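Local coordinates for protein CCMAN5 (Cellulosimicrobium cellulans, PDB 2XSG) that probably hydrolyses alpha-mannosides as a calcium-binding family GH92 glycosidase, and enables mannose-6-phosphate modification of yeast-produced human lysosomal enzymes, at residues 594-599 / 605-610; 613-618 / 668-673; 677-680 / 686-689; 566-571 / 601-606. All blocks are in the same frame, centred on the assembly; numbering follows the deposited sequence.

Contact 1 (594-599 / 605-610)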
loop_
_atom_site.group_PDB
_atom_site.type_symbol
_atom_site.label_atom_id
_atom_site.label_comp_id
_atom_site.label_asym_id
_atom_site.label_seq_id
_atom_site.Cartn_x
_atom_site.Cartn_y
_atom_site.Cartn_z
ATOM N N ALA A 594 3.729 -11.082 -14.140
ATOM C CA ALA A 594 3.915 -12.340 -14.902
ATOM C C ALA A 594 2.672 -12.865 -15.624
ATOM O O ALA A 594 2.792 -13.371 -16.731
ATOM C CB ALA A 594 4.534 -13.423 -14.051
ATOM N N PRO A 595 1.474 -12.759 -15.003
ATOM C CA PRO A 595 0.281 -13.219 -15.723
ATOM C C PRO A 595 -0.015 -12.494 -17.018
ATOM O O PRO A 595 -0.653 -13.060 -17.894
ATOM C CB PRO A 595 -0.856 -12.985 -14.725
ATOM C CG PRO A 595 -0.176 -12.992 -13.383
ATOM C CD PRO A 595 1.182 -12.459 -13.588
ATOM N N TYR A 596 0.460 -11.257 -17.141
ATOM C CA TYR A 596 0.227 -10.458 -18.334
ATOM C C TYR A 596 1.311 -10.619 -19.404
ATOM O O TYR A 596 1.258 -9.944 -20.433
ATOM C CB TYR A 596 0.058 -8.977 -17.958
ATOM C CG TYR A 596 -1.100 -8.724 -17.011
ATOM C CD1 TYR A 596 -0.928 -8.817 -15.631
ATOM C CD2 TYR A 596 -2.367 -8.395 -17.500
ATOM C CE1 TYR A 596 -1.993 -8.595 -14.755
ATOM C CE2 TYR A 596 -3.435 -8.176 -16.635
ATOM C CZ TYR A 596 -3.239 -8.271 -15.268
ATOM O OH TYR A 596 -4.292 -8.047 -14.409
ATOM N N LEU A 597 2.282 -11.503 -19.184
ATOM C CA LEU A 597 3.357 -11.663 -20.177
ATOM C C LEU A 597 3.025 -12.582 -21.351
ATOM O O LEU A 597 3.754 -12.621 -22.346
ATOM C CB LEU A 597 4.676 -12.061 -19.509
ATOM C CG LEU A 597 5.107 -11.106 -18.388
ATOM C CD1 LEU A 597 6.457 -11.515 -17.813
ATOM C CD2 LEU A 597 5.138 -9.659 -18.870
ATOM N N PHE A 598 1.925 -13.320 -21.238
ATOM C CA PHE A 598 1.455 -14.139 -22.348
ATOM C C PHE A 598 1.096 -13.302 -23.577
ATOM O O PHE A 598 1.178 -13.804 -24.704
ATOM C CB PHE A 598 0.286 -15.030 -21.919
ATOM C CG PHE A 598 0.675 -16.133 -20.983
ATOM C CD1 PHE A 598 0.319 -16.073 -19.630
ATOM C CD2 PHE A 598 1.388 -17.240 -21.446
ATOM C CE1 PHE A 598 0.642 -17.114 -18.751
ATOM C CE2 PHE A 598 1.722 -18.285 -20.578
ATOM C CZ PHE A 598 1.352 -18.216 -19.219
ATOM N N ASN A 599 0.721 -12.033 -23.355
ATOM C CA ASN A 599 0.506 -11.064 -24.431
ATOM C C ASN A 599 1.772 -10.882 -25.274
ATOM O O ASN A 599 1.704 -10.592 -26.461
ATOM C CB ASN A 599 0.124 -9.690 -23.858
ATOM C CG ASN A 599 -1.294 -9.631 -23.319
ATOM O OD1 ASN A 599 -2.058 -10.592 -23.401
ATOM N ND2 ASN A 599 -1.652 -8.480 -22.749
ATOM N N SER A 605 -4.820 -14.948 -24.976
ATOM C CA SER A 605 -5.906 -15.694 -24.307
ATOM C C SER A 605 -5.476 -16.227 -22.930
ATOM O O SER A 605 -6.277 -16.249 -22.001
ATOM C CB SER A 605 -6.497 -16.799 -25.212
ATOM O OG SER A 605 -5.625 -17.905 -25.399
ATOM N N LEU A 606 -4.204 -16.613 -22.792
ATOM C CA LEU A 606 -3.701 -17.155 -21.530
ATOM C C LEU A 606 -3.566 -16.078 -20.458
ATOM O O LEU A 606 -3.774 -16.344 -19.278
ATOM C CB LEU A 606 -2.371 -17.905 -21.724
ATOM C CG LEU A 606 -2.390 -19.219 -22.539
ATOM C CD1 LEU A 606 -0.981 -19.745 -22.664
ATOM C CD2 LEU A 606 -3.314 -20.290 -21.919
ATOM N N THR A 607 -3.224 -14.866 -20.876
ATOM C CA THR A 607 -3.205 -13.704 -19.988
ATOM C C THR A 607 -4.620 -13.460 -19.455
ATOM O O THR A 607 -4.831 -13.332 -18.244
ATOM C CB THR A 607 -2.601 -12.465 -20.701
ATOM O OG1 THR A 607 -1.169 -12.553 -20.661
ATOM C CG2 THR A 607 -3.030 -11.136 -20.029
ATOM N N GLN A 608 -5.594 -13.473 -20.359
ATOM C CA GLN A 608 -6.994 -13.306 -19.978
ATOM C C GLN A 608 -7.436 -14.354 -18.973
ATOM O O GLN A 608 -8.049 -14.020 -17.956
ATOM C CB GLN A 608 -7.887 -13.351 -21.218
ATOM C CG GLN A 608 -7.635 -12.182 -22.149
ATOM C CD GLN A 608 -7.828 -12.542 -23.611
ATOM O OE1 GLN A 608 -8.716 -13.325 -23.964
ATOM N NE2 GLN A 608 -7.001 -11.966 -24.465
ATOM N N LYS A 609 -7.114 -15.615 -19.250
ATOM C CA LYS A 609 -7.445 -16.706 -18.333
ATOM C C LYS A 609 -6.854 -16.474 -16.952
ATOM O O LYS A 609 -7.570 -16.527 -15.940
ATOM C CB LYS A 609 -6.957 -18.059 -18.873
ATOM C CG LYS A 609 -7.396 -19.263 -18.008
ATOM C CD LYS A 609 -6.780 -20.618 -18.446
ATOM C CE LYS A 609 -5.259 -20.607 -18.254
ATOM N NZ LYS A 609 -4.641 -21.938 -18.480
ATOM N N TRP A 610 -5.550 -16.226 -16.913
ATOM C CA TRP A 610 -4.835 -16.093 -15.647
ATOM C C TRP A 610 -5.219 -14.865 -14.853
ATOM O O TRP A 610 -5.303 -14.935 -13.619
ATOM C CB TRP A 610 -3.315 -16.163 -15.863
ATOM C CG TRP A 610 -2.903 -17.587 -16.074
ATOM C CD1 TRP A 610 -2.443 -18.158 -17.237
ATOM C CD2 TRP A 610 -2.986 -18.644 -15.107
ATOM N NE1 TRP A 610 -2.209 -19.502 -17.032
ATOM C CE2 TRP A 610 -2.529 -19.821 -15.735
ATOM C CE3 TRP A 610 -3.370 -18.699 -13.754
ATOM C CZ2 TRP A 610 -2.457 -21.042 -15.065
ATOM C CZ3 TRP A 610 -3.304 -19.915 -13.089
ATOM C CH2 TRP A 610 -2.849 -21.069 -13.745
HETATM O O HOH W 1 -4.912 -10.129 -23.340
#
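Tyr596 and Thr607 bring the two backbones together, their CA atoms 5.0 Å apart: a short 3-10 turn at 594-596, running on to Asn599, lies against one flank of the helical residues 605-610. Thr607 joins them. Its OG1 donates to the carbonyl O of Pro595 at 2.9 Å, in the carbonyl plane and on a lone pair, and takes a weak, bent bond from the backbone N of Asn599. With OG1 anti to its own carbonyl carbon (chi1 -81°), Thr607 points the hydroxyl at the turn. Leu606 CB lies over one face of the Phe598 ring, 3.8 Å from its centroid, while Phe598 CE1 meets Trp610 CD1 at 3.6 Å, the two rings nearly parallel but slid apart. Were Phe598 an alanine, Leu606 CB and the Trp610 ring would probably lose the aromatic surface they share. A water bridges Asn599 OD1 and Gln608 NE2, and the amide nitrogen of Asn599 bonds outside the two segments, to Gln688 and Val689. A threonine hydroxyl thus pins the connection ahead of helix 604-616 to the first turn of that helix, a local loop-to-helix packing within the catalytic domain.

Contact 2 (613-618 / 668-673); sequences AIYTKE and TMFVAA
Tyr615, Phe670 and Ala673 bury most of the surface here, and the tyrosine ring does most of the touching. Ala673 CB sits over one face of that ring, 3.7 Å from its centroid and 17° off the normal, a CH-pi contact; Ile614 CG2 lies over the opposite face, from the tyrosine's own helix. Phe670 slides past in the opposite direction: its CD2 packs on Tyr615 CD1 at 4.0 Å, and the edge of its ring, at CE2, faces the backbone O of Tyr615 at 3.4 Å. The phenylalanine reaches there because CG stands anti to the backbone N (chi1 -177°). At the far end of the tyrosine, OH lies 3.7 Å from Met669 CB, and a water donates to Met669 O while making a weak bond with the same hydroxyl. A leucine in place of Tyr615 would probably strip Ala673 CB of its aromatic face and leave the water without its phenolic partner. Tyr648 meets both the Tyr615 and the Phe670 rings, and His314 and Leu307 of helix 306-318 also pack on Phe670, so the contact joins the C-terminal part of helix 604-616 to helix 665-675, with helix 353-366 touching the latter through Thr668, Val671 and Ala672.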
loop_
_atom_site.group_PDB
_atom_site.type_symbol
_atom_site.label_atom_id
_atom_site.label_comp_id
_atom_site.label_asym_id
_atom_site.label_seq_id
_atom_site.Cartn_x
_atom_site.Cartn_y
_atom_site.Cartn_z
ATOM N N ALA A 613 -8.554 -15.671 -13.384
ATOM C CA ALA A 613 -8.416 -16.771 -12.407
ATOM C C ALA A 613 -7.777 -16.351 -11.075
ATOM O O ALA A 613 -8.324 -16.611 -9.985
ATOM C CB ALA A 613 -7.632 -17.947 -13.032
ATOM N N ILE A 614 -6.616 -15.708 -11.165
ATOM C CA ILE A 614 -5.887 -15.267 -9.971
ATOM C C ILE A 614 -6.754 -14.337 -9.132
ATOM O O ILE A 614 -6.781 -14.438 -7.907
ATOM C CB ILE A 614 -4.533 -14.582 -10.336
ATOM C CG1 ILE A 614 -3.570 -15.599 -10.967
ATOM C CG2 ILE A 614 -3.828 -13.976 -9.066
ATOM C CD1 ILE A 614 -2.410 -14.967 -11.760
ATOM N N TYR A 615 -7.468 -13.435 -9.786
ATOM C CA TYR A 615 -8.160 -12.368 -9.043
ATOM C C TYR A 615 -9.606 -12.690 -8.662
ATOM O O TYR A 615 -10.142 -12.075 -7.748
ATOM C CB TYR A 615 -8.090 -11.039 -9.793
ATOM C CG TYR A 615 -6.694 -10.495 -9.862
ATOM C CD1 TYR A 615 -6.176 -9.748 -8.809
ATOM C CD2 TYR A 615 -5.883 -10.744 -10.973
ATOM C CE1 TYR A 615 -4.889 -9.252 -8.845
ATOM C CE2 TYR A 615 -4.587 -10.251 -11.030
ATOM C CZ TYR A 615 -4.092 -9.495 -9.957
ATOM O OH TYR A 615 -2.809 -8.997 -10.002
ATOM N N THR A 616 -10.235 -13.650 -9.347
ATOM C CA THR A 616 -11.660 -13.895 -9.088
ATOM C C THR A 616 -12.044 -15.361 -8.891
ATOM O O THR A 616 -13.208 -15.640 -8.636
ATOM C CB THR A 616 -12.584 -13.305 -10.165
ATOM O OG1 THR A 616 -12.554 -14.129 -11.335
ATOM C CG2 THR A 616 -12.178 -11.895 -10.532
ATOM N N LYS A 617 -11.075 -16.269 -8.998
ATOM C CA LYS A 617 -11.318 -17.710 -8.895
ATOM C C LYS A 617 -10.290 -18.371 -7.958
ATOM O O LYS A 617 -9.473 -17.684 -7.345
ATOM C CB LYS A 617 -11.248 -18.352 -10.290
ATOM C CG LYS A 617 -12.246 -17.787 -11.305
ATOM C CD LYS A 617 -12.041 -18.424 -12.676
ATOM C CE LYS A 617 -13.067 -17.951 -13.684
ATOM N NZ LYS A 617 -14.445 -18.425 -13.376
ATOM N N GLU A 618 -10.362 -19.691 -7.835
ATOM C CA GLU A 618 -9.369 -20.466 -7.112
ATOM C C GLU A 618 -8.215 -20.753 -8.044
ATOM O O GLU A 618 -8.437 -21.081 -9.206
ATOM C CB GLU A 618 -9.940 -21.802 -6.670
ATOM C CG GLU A 618 -11.024 -21.739 -5.620
ATOM C CD GLU A 618 -11.141 -23.056 -4.878
ATOM O OE1 GLU A 618 -10.779 -24.098 -5.469
ATOM O OE2 GLU A 618 -11.551 -23.049 -3.698
ATOM N N THR A 668 -4.523 -2.410 -5.237
ATOM C CA THR A 668 -4.371 -1.656 -6.477
ATOM C C THR A 668 -4.240 -2.574 -7.698
ATOM O O THR A 668 -4.831 -2.309 -8.733
ATOM C CB THR A 668 -3.174 -0.699 -6.402
ATOM O OG1 THR A 668 -3.300 0.128 -5.244
ATOM C CG2 THR A 668 -3.123 0.193 -7.611
ATOM N N MET A 669 -3.488 -3.666 -7.571
ATOM C CA MET A 669 -3.460 -4.669 -8.644
ATOM C C MET A 669 -4.823 -5.305 -8.908
ATOM O O MET A 669 -5.158 -5.618 -10.053
ATOM C CB MET A 669 -2.391 -5.730 -8.383
ATOM C CG MET A 669 -0.993 -5.163 -8.197
ATOM S SD MET A 669 -0.379 -4.078 -9.523
ATOM C CE MET A 669 -0.584 -2.437 -8.845
ATOM N N PHE A 670 -5.617 -5.500 -7.862
ATOM C CA PHE A 670 -6.977 -6.015 -8.058
ATOM C C PHE A 670 -7.814 -5.036 -8.878
ATOM O O PHE A 670 -8.507 -5.433 -9.816
ATOM C CB PHE A 670 -7.673 -6.300 -6.726
ATOM C CG PHE A 670 -9.046 -6.904 -6.884
ATOM C CD1 PHE A 670 -10.148 -6.094 -7.174
ATOM C CD2 PHE A 670 -9.234 -8.276 -6.760
ATOM C CE1 PHE A 670 -11.411 -6.661 -7.348
ATOM C CE2 PHE A 670 -10.506 -8.843 -6.935
ATOM C CZ PHE A 670 -11.588 -8.035 -7.213
ATOM N N VAL A 671 -7.782 -3.760 -8.500
ATOM C CA VAL A 671 -8.485 -2.745 -9.278
ATOM C C VAL A 671 -8.048 -2.796 -10.749
ATOM O O VAL A 671 -8.886 -2.775 -11.647
ATOM C CB VAL A 671 -8.243 -1.357 -8.695
ATOM C CG1 VAL A 671 -8.645 -0.249 -9.712
ATOM C CG2 VAL A 671 -9.021 -1.207 -7.385
ATOM N N ALA A 672 -6.734 -2.849 -10.980
ATOM C CA ALA A 672 -6.178 -2.859 -12.340
ATOM C C ALA A 672 -6.667 -4.070 -13.147
ATOM O O ALA A 672 -7.027 -3.944 -14.336
ATOM C CB ALA A 672 -4.647 -2.839 -12.280
ATOM N N ALA A 673 -6.679 -5.234 -12.500
ATOM C CA ALA A 673 -7.168 -6.456 -13.139
ATOM C C ALA A 673 -8.644 -6.304 -13.516
ATOM O O ALA A 673 -9.042 -6.696 -14.619
ATOM C CB ALA A 673 -6.965 -7.649 -12.230
HETATM O O HOH W 2 -3.422 -7.227 -11.972
#

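Contact 3 (677-680 / 686-689)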
loop_
_atom_site.group_PDB
_atom_site.type_symbol
_atom_site.label_atom_id
_atom_site.label_comp_id
_atom_site.label_asym_id
_atom_site.label_seq_id
_atom_site.Cartn_x
_atom_site.Cartn_y
_atom_site.Cartn_z
ATOM N N LEU A 677 -6.543 -3.272 -17.327
ATOM C CA LEU A 677 -5.343 -2.604 -17.807
ATOM C C LEU A 677 -4.254 -2.646 -16.752
ATOM O O LEU A 677 -4.398 -2.066 -15.666
ATOM C CB LEU A 677 -5.632 -1.144 -18.183
ATOM C CG LEU A 677 -6.626 -0.913 -19.317
ATOM C CD1 LEU A 677 -6.933 0.563 -19.337
ATOM C CD2 LEU A 677 -6.100 -1.403 -20.669
ATOM N N PHE A 678 -3.154 -3.314 -17.089
ATOM C CA PHE A 678 -2.084 -3.562 -16.125
ATOM C C PHE A 678 -0.750 -2.953 -16.563
ATOM O O PHE A 678 -0.393 -3.026 -17.745
ATOM C CB PHE A 678 -1.908 -5.063 -15.943
ATOM C CG PHE A 678 -0.917 -5.421 -14.883
ATOM C CD1 PHE A 678 -1.324 -5.560 -13.560
ATOM C CD2 PHE A 678 0.416 -5.614 -15.196
ATOM C CE1 PHE A 678 -0.408 -5.877 -12.563
ATOM C CE2 PHE A 678 1.333 -5.927 -14.204
ATOM C CZ PHE A 678 0.917 -6.068 -12.886
ATOM N N PRO A 679 0.008 -2.362 -15.610
ATOM C CA PRO A 679 1.280 -1.781 -16.016
ATOM C C PRO A 679 2.432 -2.791 -15.923
ATOM O O PRO A 679 3.134 -2.858 -14.906
ATOM C CB PRO A 679 1.464 -0.637 -15.009
ATOM C CG PRO A 679 0.838 -1.190 -13.748
ATOM C CD PRO A 679 -0.300 -2.080 -14.192
ATOM N N VAL A 680 2.644 -3.567 -16.974
ATOM C CA VAL A 680 3.849 -4.409 -17.010
ATOM C C VAL A 680 5.102 -3.525 -16.879
ATOM O O VAL A 680 5.917 -3.714 -15.987
ATOM C CB VAL A 680 3.892 -5.331 -18.270
ATOM C CG1 VAL A 680 5.266 -5.990 -18.438
ATOM C CG2 VAL A 680 2.796 -6.397 -18.163
ATOM N N GLN A 686 2.593 2.754 -21.090
ATOM C CA GLN A 686 1.752 1.635 -21.580
ATOM C C GLN A 686 1.068 0.766 -20.512
ATOM O O GLN A 686 1.574 0.621 -19.382
ATOM C CB GLN A 686 2.551 0.759 -22.541
ATOM C CG GLN A 686 2.804 1.458 -23.883
ATOM C CD GLN A 686 3.423 0.538 -24.915
ATOM O OE1 GLN A 686 3.772 0.983 -26.011
ATOM N NE2 GLN A 686 3.550 -0.743 -24.588
ATOM N N PHE A 687 -0.080 0.195 -20.891
ATOM C CA PHE A 687 -0.808 -0.757 -20.056
ATOM C C PHE A 687 -1.151 -1.960 -20.891
ATOM O O PHE A 687 -1.490 -1.806 -22.062
ATOM C CB PHE A 687 -2.061 -0.125 -19.460
ATOM C CG PHE A 687 -1.756 1.025 -18.564
ATOM C CD1 PHE A 687 -1.446 0.807 -17.232
ATOM C CD2 PHE A 687 -1.720 2.323 -19.061
ATOM C CE1 PHE A 687 -1.124 1.855 -16.402
ATOM C CE2 PHE A 687 -1.395 3.403 -18.226
ATOM C CZ PHE A 687 -1.109 3.159 -16.893
ATOM N N GLN A 688 -1.023 -3.147 -20.297
ATOM C CA GLN A 688 -1.385 -4.391 -20.963
ATOM C C GLN A 688 -2.845 -4.769 -20.708
ATOM O O GLN A 688 -3.347 -4.655 -19.573
ATOM C CB GLN A 688 -0.457 -5.535 -20.527
ATOM C CG GLN A 688 1.006 -5.392 -21.033
ATOM C CD GLN A 688 1.131 -5.639 -22.530
ATOM O OE1 GLN A 688 0.455 -6.522 -23.086
ATOM N NE2 GLN A 688 1.991 -4.860 -23.196
ATOM N N VAL A 689 -3.498 -5.259 -21.768
ATOM C CA VAL A 689 -4.890 -5.683 -21.721
ATOM C C VAL A 689 -4.995 -7.039 -21.034
ATOM O O VAL A 689 -4.218 -7.960 -21.332
ATOM C CB VAL A 689 -5.507 -5.745 -23.136
ATOM C CG1 VAL A 689 -6.850 -6.474 -23.118
ATOM C CG2 VAL A 689 -5.680 -4.331 -23.694
#
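Strands 677-678 and 686-689 form a beta hairpin, and strand 735-737 pairs with 686-689 to complete a three-stranded antiparallel sheet. Phe678 and Gln688 form the hydrogen-bonded pair: Phe678 N donates to Gln688 O at 2.8 Å, and Gln688 N returns a bond to Phe678 O at 2.6 Å, with an angle of 166° at the hydrogen. Leu677 and Val689, the neighbouring pair away from the turn, are non-hydrogen-bonded, their side chains on one face, where Leu677 CD2 and Val689 CG2 stand 4.2 Å apart. The pairing stops at Pro679, the centre of an inverse gamma turn closed by a weak bond from Val680 N to Phe678 O. Phe687 accompanies this bend: its CB packs on Leu677 CB, and its ring turns an edge to Pro679 N, with CE1 3.9 Å from Pro679 CB. Tyr365 meets the same ring edge to face. On the side of Phe678 and Gln688, the Phe678 ring stacks with Tyr596. The glutamine chain bends at chi2 (-72°), carrying OE1 to Asn599 ND2, while its methylene part lies against Val680, where Gln688 CG touches Val680 CG2 at 3.5 Å.

Contact 4 (566-571 / 601-606); sequences GMRHMF and TGEPSL
Met567 and Thr601 lie nearest along the backbones, their CA atoms 7.7 Å apart, and the CA atoms of Arg568 and Leu606 are 8.9 Å apart, so the last turn of helix 560-570 meets the loop and first turn of helix 604-616 through side chains rather than main chain. Arg568 and Glu603 carry the polar half. NH1 of Arg568 reaches both carboxylate oxygens of Glu603: OE2 at 2.8 Å in a salt bridge, and OE1 at 3.2 Å in a nearly straight hydrogen bond, 167° at the hydrogen, on the syn lone pair of OE1. One nitrogen therefore serves two oxygens, with the guanidinium and carboxylate planes 24° apart and OE1 almost in the guanidinium plane. A bend at chi3 (69°) brings NH1 of Arg568 to the carboxylate, and the arginine crosses the acid at about a right angle, its CD 3.4 Å from Glu603 OE1. Leu606 CD1 approaches NH1 of Arg568 obliquely at 3.7 Å. Deeper in, Met567 CG packs on Thr601 CG2 at 3.8 Å; the threonine directs its other branch, OG1, to the carbonyl O of Phe598, leaving the methyl for the methionine. Arg564, one turn earlier on the same helix, makes a long, weak ion pair with Glu603 OE1. Arg568 would be expected to favour the ionised form of the partly exposed carboxylate, with Arg564 adding little more than a distant charge, while the apolar Met567-Thr601 pair is buried beneath: an ion pair and a small hydrophobic patch tie the end of helix 560-570 to the loop that leads into helix 604-616.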
loop_
_atom_site.group_PDB
_atom_site.type_symbol
_atom_site.label_atom_id
_atom_site.label_comp_id
_atom_site.label_asym_id
_atom_site.label_seq_id
_atom_site.Cartn_x
_atom_site.Cartn_y
_atom_site.Cartn_z
ATOM N N GLY A 566 8.704 -21.096 -22.034
ATOM C CA GLY A 566 9.045 -20.666 -20.668
ATOM C C GLY A 566 7.837 -20.141 -19.896
ATOM O O GLY A 566 7.607 -20.514 -18.729
ATOM N N MET A 567 7.059 -19.286 -20.558
ATOM C CA MET A 567 5.867 -18.673 -19.967
ATOM C C MET A 567 4.840 -19.722 -19.632
ATOM O O MET A 567 4.294 -19.718 -18.537
ATOM C CB MET A 567 5.282 -17.607 -20.894
ATOM C CG MET A 567 5.808 -16.211 -20.615
ATOM S SD MET A 567 5.670 -15.667 -18.878
ATOM C CE MET A 567 3.910 -15.640 -18.647
ATOM N N ARG A 568 4.612 -20.654 -20.557
ATOM C CA ARG A 568 3.758 -21.795 -20.274
ATOM C C ARG A 568 4.228 -22.622 -19.075
ATOM O O ARG A 568 3.415 -22.986 -18.244
ATOM C CB ARG A 568 3.553 -22.656 -21.528
ATOM C CG ARG A 568 2.885 -21.864 -22.669
ATOM C CD ARG A 568 2.703 -22.668 -23.946
ATOM N NE ARG A 568 1.689 -23.697 -23.738
ATOM C CZ ARG A 568 0.416 -23.615 -24.123
ATOM N NH1 ARG A 568 -0.030 -22.566 -24.777
ATOM N NH2 ARG A 568 -0.402 -24.612 -23.856
ATOM N N HIS A 569 5.527 -22.903 -18.982
ATOM C CA HIS A 569 6.092 -23.635 -17.843
ATOM C C HIS A 569 5.972 -22.849 -16.522
ATOM O O HIS A 569 5.682 -23.440 -15.470
ATOM C CB HIS A 569 7.564 -23.977 -18.099
ATOM C CG HIS A 569 8.101 -25.030 -17.181
ATOM N ND1 HIS A 569 7.704 -26.347 -17.249
ATOM C CD2 HIS A 569 9.001 -24.961 -16.171
ATOM C CE1 HIS A 569 8.336 -27.046 -16.322
ATOM N NE2 HIS A 569 9.133 -26.231 -15.656
ATOM N N MET A 570 6.193 -21.533 -16.586
ATOM C CA MET A 570 6.010 -20.621 -15.431
ATOM C C MET A 570 4.662 -20.814 -14.732
ATOM O O MET A 570 4.550 -20.704 -13.505
ATOM C CB MET A 570 6.111 -19.169 -15.890
ATOM C CG MET A 570 6.078 -18.137 -14.759
ATOM S SD MET A 570 7.698 -18.058 -13.986
ATOM C CE MET A 570 7.404 -16.847 -12.701
ATOM N N PHE A 571 3.637 -21.094 -15.520
ATOM C CA PHE A 571 2.290 -21.284 -14.989
ATOM C C PHE A 571 1.785 -22.726 -14.976
ATOM O O PHE A 571 0.578 -22.959 -14.818
ATOM C CB PHE A 571 1.315 -20.344 -15.708
ATOM C CG PHE A 571 1.466 -18.937 -15.285
ATOM C CD1 PHE A 571 0.603 -18.389 -14.338
ATOM C CD2 PHE A 571 2.509 -18.160 -15.781
ATOM C CE1 PHE A 571 0.771 -17.074 -13.912
ATOM C CE2 PHE A 571 2.682 -16.856 -15.359
ATOM C CZ PHE A 571 1.815 -16.316 -14.419
ATOM N N THR A 601 4.138 -13.275 -25.641
ATOM C CA THR A 601 4.504 -14.527 -26.299
ATOM C C THR A 601 3.475 -14.970 -27.320
ATOM O O THR A 601 3.473 -16.137 -27.715
ATOM C CB THR A 601 4.679 -15.697 -25.301
ATOM O OG1 THR A 601 3.475 -15.865 -24.537
ATOM C CG2 THR A 601 5.880 -15.459 -24.381
ATOM N N GLY A 602 2.604 -14.047 -27.729
ATOM C CA GLY A 602 1.580 -14.310 -28.753
ATOM C C GLY A 602 0.433 -15.166 -28.258
ATOM O O GLY A 602 -0.280 -15.802 -29.046
ATOM N N GLU A 603 0.234 -15.200 -26.944
ATOM C CA GLU A 603 -0.864 -16.009 -26.391
ATOM C C GLU A 603 -1.729 -15.184 -25.442
ATOM O O GLU A 603 -1.832 -15.492 -24.252
ATOM C CB GLU A 603 -0.322 -17.289 -25.734
ATOM C CG GLU A 603 0.445 -18.185 -26.719
ATOM C CD GLU A 603 0.594 -19.600 -26.220
ATOM O OE1 GLU A 603 1.528 -19.859 -25.436
ATOM O OE2 GLU A 603 -0.233 -20.455 -26.598
ATOM N N PRO A 604 -2.336 -14.100 -25.964
ATOM C CA PRO A 604 -3.083 -13.200 -25.083
ATOM C C PRO A 604 -4.247 -13.906 -24.365
ATOM O O PRO A 604 -4.595 -13.520 -23.242
ATOM C CB PRO A 604 -3.613 -12.112 -26.028
ATOM C CG PRO A 604 -2.951 -12.333 -27.339
ATOM C CD PRO A 604 -2.445 -13.717 -27.386
ATOM N N SER A 605 -4.820 -14.948 -24.976
ATOM C CA SER A 605 -5.906 -15.694 -24.307
ATOM C C SER A 605 -5.476 -16.227 -22.930
ATOM O O SER A 605 -6.277 -16.249 -22.001
ATOM C CB SER A 605 -6.497 -16.799 -25.212
ATOM O OG SER A 605 -5.625 -17.905 -25.399
ATOM N N LEU A 606 -4.204 -16.613 -22.792
ATOM C CA LEU A 606 -3.701 -17.155 -21.530
ATOM C C LEU A 606 -3.566 -16.078 -20.458
ATOM O O LEU A 606 -3.774 -16.344 -19.278
ATOM C CB LEU A 606 -2.371 -17.905 -21.724
ATOM C CG LEU A 606 -2.390 -19.219 -22.539
ATOM C CD1 LEU A 606 -0.981 -19.745 -22.664
ATOM C CD2 LEU A 606 -3.314 -20.290 -21.919
#

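In the fold
Helix 604-616 runs through contacts 1, 2 and 4. Contacts 1 and 4, with centres 6 Å apart, share Ser605 and Leu606, and Phe598 O lies 2.8 Å from Glu603 N, a probable hydrogen bond. Contact 1 meets contact 2 where Tyr596 OH packs on Ala673 CB at 3.5 Å, and meets contact 3 through Asn599 ND2, 2.9 Å from Gln688 OE1. Contacts 2 and 3 follow each other in the chain, Ala672 O standing 3.1 Å from Leu677 N. The calcium ion, bound by Asn588, Glu589 and Asp662, is about 11 Å from the side chain of Met669 and about 14 Å from that of Phe678; neither contact supplies those ligands.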